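Local atomic coordinates of DNA-entry nuclease (Competence-specific nuclease) (PDB entry 4QGO), a protein that probably cleaves DNA, and perhaps RNA, without sequence specificity, as a nuclease of the His-Me finger clan that serves Streptococcus agalactiae as a virulence factor. Residues 112-117 against 123-128. The protein carries 1 engineered substitution. Residues are numbered along the deposited sequence; the frame is centred on the assembly and turned at random.
Sequences ALIAYA and KGWDAS. Engineered in segment 112-117: Ala-112 (natural residue His). With SO4 (sulfate ion), chain E.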
ATOM      1  N   ALA A 112      -1.956   2.905   6.185  1.00  5.63           N
ATOM      2  CA  ALA A 112      -2.604   1.609   6.374  1.00  6.01           C
ATOM      3  C   ALA A 112      -2.365   0.683   5.193  1.00  6.03           C
ATOM      4  O   ALA A 112      -2.419   1.111   4.040  1.00  8.17           O
ATOM      5  CB  ALA A 112      -4.100   1.794   6.566  1.00  7.09           C
ATOM      6  N   LEU A 113      -2.117  -0.592   5.476  1.00  5.54           N
ATOM      7  CA  LEU A 113      -2.069  -1.590   4.408  1.00  6.28           C
ATOM      8  C   LEU A 113      -3.483  -1.824   3.895  1.00  6.28           C
ATOM      9  O   LEU A 113      -3.750  -1.714   2.691  1.00  6.28           O
ATOM     10  CB  LEU A 113      -1.463  -2.908   4.902  1.00  4.96           C
ATOM     11  CG  LEU A 113       0.073  -2.991   4.922  1.00  5.97           C
ATOM     12  CD1 LEU A 113       0.717  -1.948   5.816  1.00  5.97           C
ATOM     13  CD2 LEU A 113       0.505  -4.393   5.375  1.00  6.13           C
ATOM     14  N   ILE A 114      -4.382  -2.143   4.826  1.00  5.68           N
ATOM     15  CA  ILE A 114      -5.797  -2.337   4.510  1.00  4.00           C
ATOM     16  C   ILE A 114      -6.589  -1.159   5.075  1.00  6.37           C
ATOM     17  O   ILE A 114      -6.626  -0.952   6.284  1.00  7.32           O
ATOM     18  CB  ILE A 114      -6.341  -3.652   5.109  1.00  7.03           C
ATOM     19  CG1 ILE A 114      -5.451  -4.845   4.733  1.00  6.17           C
ATOM     20  CG2 ILE A 114      -7.765  -3.885   4.638  1.00  9.51           C
ATOM     21  CD1 ILE A 114      -5.444  -5.173   3.251  1.00  7.97           C
ATOM     22  N   ALA A 115      -7.209  -0.390   4.180  1.00  6.05           N
ATOM     23  CA  ALA A 115      -7.925   0.836   4.538  1.00  7.29           C
ATOM     24  C   ALA A 115      -9.121   0.635   5.464  1.00  6.20           C
ATOM     25  O   ALA A 115      -9.867  -0.338   5.350  1.00  8.04           O
ATOM     26  CB  ALA A 115      -8.363   1.578   3.271  1.00  5.98           C
ATOM     27  N   TYR A 116      -9.293   1.592   6.368  1.00  8.29           N
ATOM     28  CA  TYR A 116     -10.405   1.606   7.297  1.00  8.33           C
ATOM     29  C   TYR A 116     -11.738   1.494   6.569  1.00  8.34           C
ATOM     30  O   TYR A 116     -12.609   0.723   6.969  1.00  7.56           O
ATOM     31  CB  TYR A 116     -10.368   2.897   8.135  1.00  9.04           C
ATOM     32  CG  TYR A 116     -11.500   2.993   9.134  1.00 10.28           C
ATOM     33  CD1 TYR A 116     -11.474   2.251  10.304  1.00 15.09           C
ATOM     34  CD2 TYR A 116     -12.604   3.805   8.893  1.00 12.17           C
ATOM     35  CE1 TYR A 116     -12.505   2.318  11.219  1.00 15.26           C
ATOM     36  CE2 TYR A 116     -13.633   3.886   9.811  1.00 14.87           C
ATOM     37  CZ  TYR A 116     -13.579   3.132  10.965  1.00 17.54           C
ATOM     38  OH  TYR A 116     -14.602   3.193  11.887  1.00 22.88           O
ATOM     39  N   ALA A 117     -11.908   2.261   5.497  1.00  7.91           N
ATOM     40  CA  ALA A 117     -13.184   2.253   4.789  1.00  8.37           C
ATOM     41  C   ALA A 117     -13.497   0.887   4.178  1.00  7.44           C
ATOM     42  O   ALA A 117     -14.654   0.538   3.979  1.00  8.43           O
ATOM     43  CB  ALA A 117     -13.204   3.330   3.715  1.00 11.60           C
ATOM     44  N   LYS A 123     -15.591  -7.842  12.135  1.00 13.69           N
ATOM     45  CA  LYS A 123     -15.683  -8.128  13.563  1.00 16.09           C
ATOM     46  C   LYS A 123     -14.359  -8.576  14.172  1.00 10.64           C
ATOM     47  O   LYS A 123     -13.729  -9.515  13.683  1.00 16.40           O
ATOM     48  CB  LYS A 123     -16.757  -9.193  13.809  1.00 22.61           C
ATOM     49  CG  LYS A 123     -16.939  -9.567  15.270  1.00 32.07           C
ATOM     50  CD  LYS A 123     -17.263  -8.344  16.108  1.00 28.87           C
ATOM     51  N   GLY A 124     -13.940  -7.880  15.226  1.00 14.17           N
ATOM     52  CA  GLY A 124     -12.776  -8.275  16.002  1.00 16.34           C
ATOM     53  C   GLY A 124     -11.458  -7.678  15.537  1.00 15.11           C
ATOM     54  O   GLY A 124     -10.432  -7.803  16.203  1.00 17.55           O
ATOM     55  N   TRP A 125     -11.480  -7.028  14.381  1.00 11.73           N
ATOM     56  CA  TRP A 125     -10.253  -6.507  13.792  1.00 11.65           C
ATOM     57  C   TRP A 125      -9.880  -5.124  14.301  1.00 13.96           C
ATOM     58  O   TRP A 125     -10.734  -4.242  14.438  1.00 15.85           O
ATOM     59  CB  TRP A 125     -10.398  -6.485  12.270  1.00 12.92           C
ATOM     60  CG  TRP A 125      -9.178  -6.049  11.525  1.00 11.66           C
ATOM     61  CD1 TRP A 125      -7.957  -6.659  11.523  1.00  9.90           C
ATOM     62  CD2 TRP A 125      -9.075  -4.931  10.638  1.00  7.86           C
ATOM     63  NE1 TRP A 125      -7.089  -5.973  10.701  1.00  8.91           N
ATOM     64  CE2 TRP A 125      -7.754  -4.913  10.141  1.00  7.75           C
ATOM     65  CE3 TRP A 125      -9.972  -3.950  10.210  1.00  9.25           C
ATOM     66  CZ2 TRP A 125      -7.305  -3.942   9.243  1.00  6.96           C
ATOM     67  CZ3 TRP A 125      -9.532  -2.991   9.317  1.00  8.28           C
ATOM     68  CH2 TRP A 125      -8.200  -2.987   8.849  1.00  7.72           C
ATOM     69  N   ASP A 126      -8.592  -4.928  14.567  1.00 11.90           N
ATOM     70  CA  ASP A 126      -8.107  -3.623  14.977  1.00 13.00           C
ATOM     71  C   ASP A 126      -8.040  -2.711  13.747  1.00 11.57           C
ATOM     72  O   ASP A 126      -7.099  -2.768  12.954  1.00 10.86           O
ATOM     73  CB  ASP A 126      -6.750  -3.764  15.677  1.00 14.39           C
ATOM     74  CG  ASP A 126      -6.181  -2.441  16.140  1.00 12.98           C
ATOM     75  OD1 ASP A 126      -6.842  -1.398  15.955  1.00 15.13           O
ATOM     76  OD2 ASP A 126      -5.062  -2.449  16.693  1.00 15.86           O
ATOM     77  N   ALA A 127      -9.065  -1.874  13.592  1.00 12.87           N
ATOM     78  CA  ALA A 127      -9.170  -0.987  12.442  1.00 13.65           C
ATOM     79  C   ALA A 127      -8.581   0.389  12.741  1.00 21.17           C
ATOM     80  O   ALA A 127      -8.755   1.327  11.963  1.00 21.70           O
ATOM     81  CB  ALA A 127     -10.631  -0.857  12.006  1.00 17.15           C
ATOM     82  N   SER A 128      -7.876   0.499  13.863  1.00 17.14           N
ATOM     83  CA  SER A 128      -7.326   1.783  14.297  1.00 20.12           C
ATOM     84  C   SER A 128      -6.049   2.186  13.570  1.00 24.59           C
ATOM     85  O   SER A 128      -5.421   1.386  12.872  1.00 17.39           O
ATOM     86  CB  SER A 128      -7.054   1.766  15.802  1.00 19.66           C
ATOM     87  OG  SER A 128      -5.871   1.040  16.090  1.00 18.37           O
TER
HETATM   88  S   SO4 E 303     -14.560   2.358  15.521  0.70 47.40           S
HETATM   89  O1  SO4 E 303     -13.498   3.302  15.857  0.70 45.16           O
HETATM   90  O2  SO4 E 303     -14.267   1.732  14.232  0.70 24.55           O
HETATM   91  O3  SO4 E 303     -14.642   1.327  16.553  0.70 57.04           O
HETATM   92  O4  SO4 E 303     -15.832   3.071  15.450  0.70 30.28           O
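Tyr-116 meets Ala-127 with one edge of its ring: CD1 lies 3.3 Å from the backbone O of Ala-127 and 3.6 Å from its CB. The ring reaches there because CG stands anti to the backbone N (chi1 180°). Beyond that edge, Tyr-116 OH donates a 2.8 Å hydrogen bond to O2 of a sulfate ion, probably from the crystallisation liquor; that oxygen lies in the ring plane. Deeper in, the indole of Trp-125 points its CH2 at Ile-114, 3.6 Å from the backbone O near the indole plane and 4.2 Å from CB, while CA of Ala-127 rests over the rim of one indole face. No hydrogen bond joins 112-117 to 123-128.

Arg-80 makes a cation-pi contact with Tyr-116, and its NH2 hydrogen-bonds to Ala-127 O; Asn-55 OD1 accepts from Trp-125 NE1, and Ile-114 packs on strands 52-54, 66-70 and 170-177. Asp-126 OD1 accepts from the backbone N of Ser-128 (3.0 Å), which makes an Asx turn, and also from Ser-128 OG. The loop after helix 116-119 lies back against the turn leaving strand 108-112, which pairs with 135-139 in the beta-beta-alpha motif and ends at engineered Ala-112 (naturally His), probably this family's general-base position.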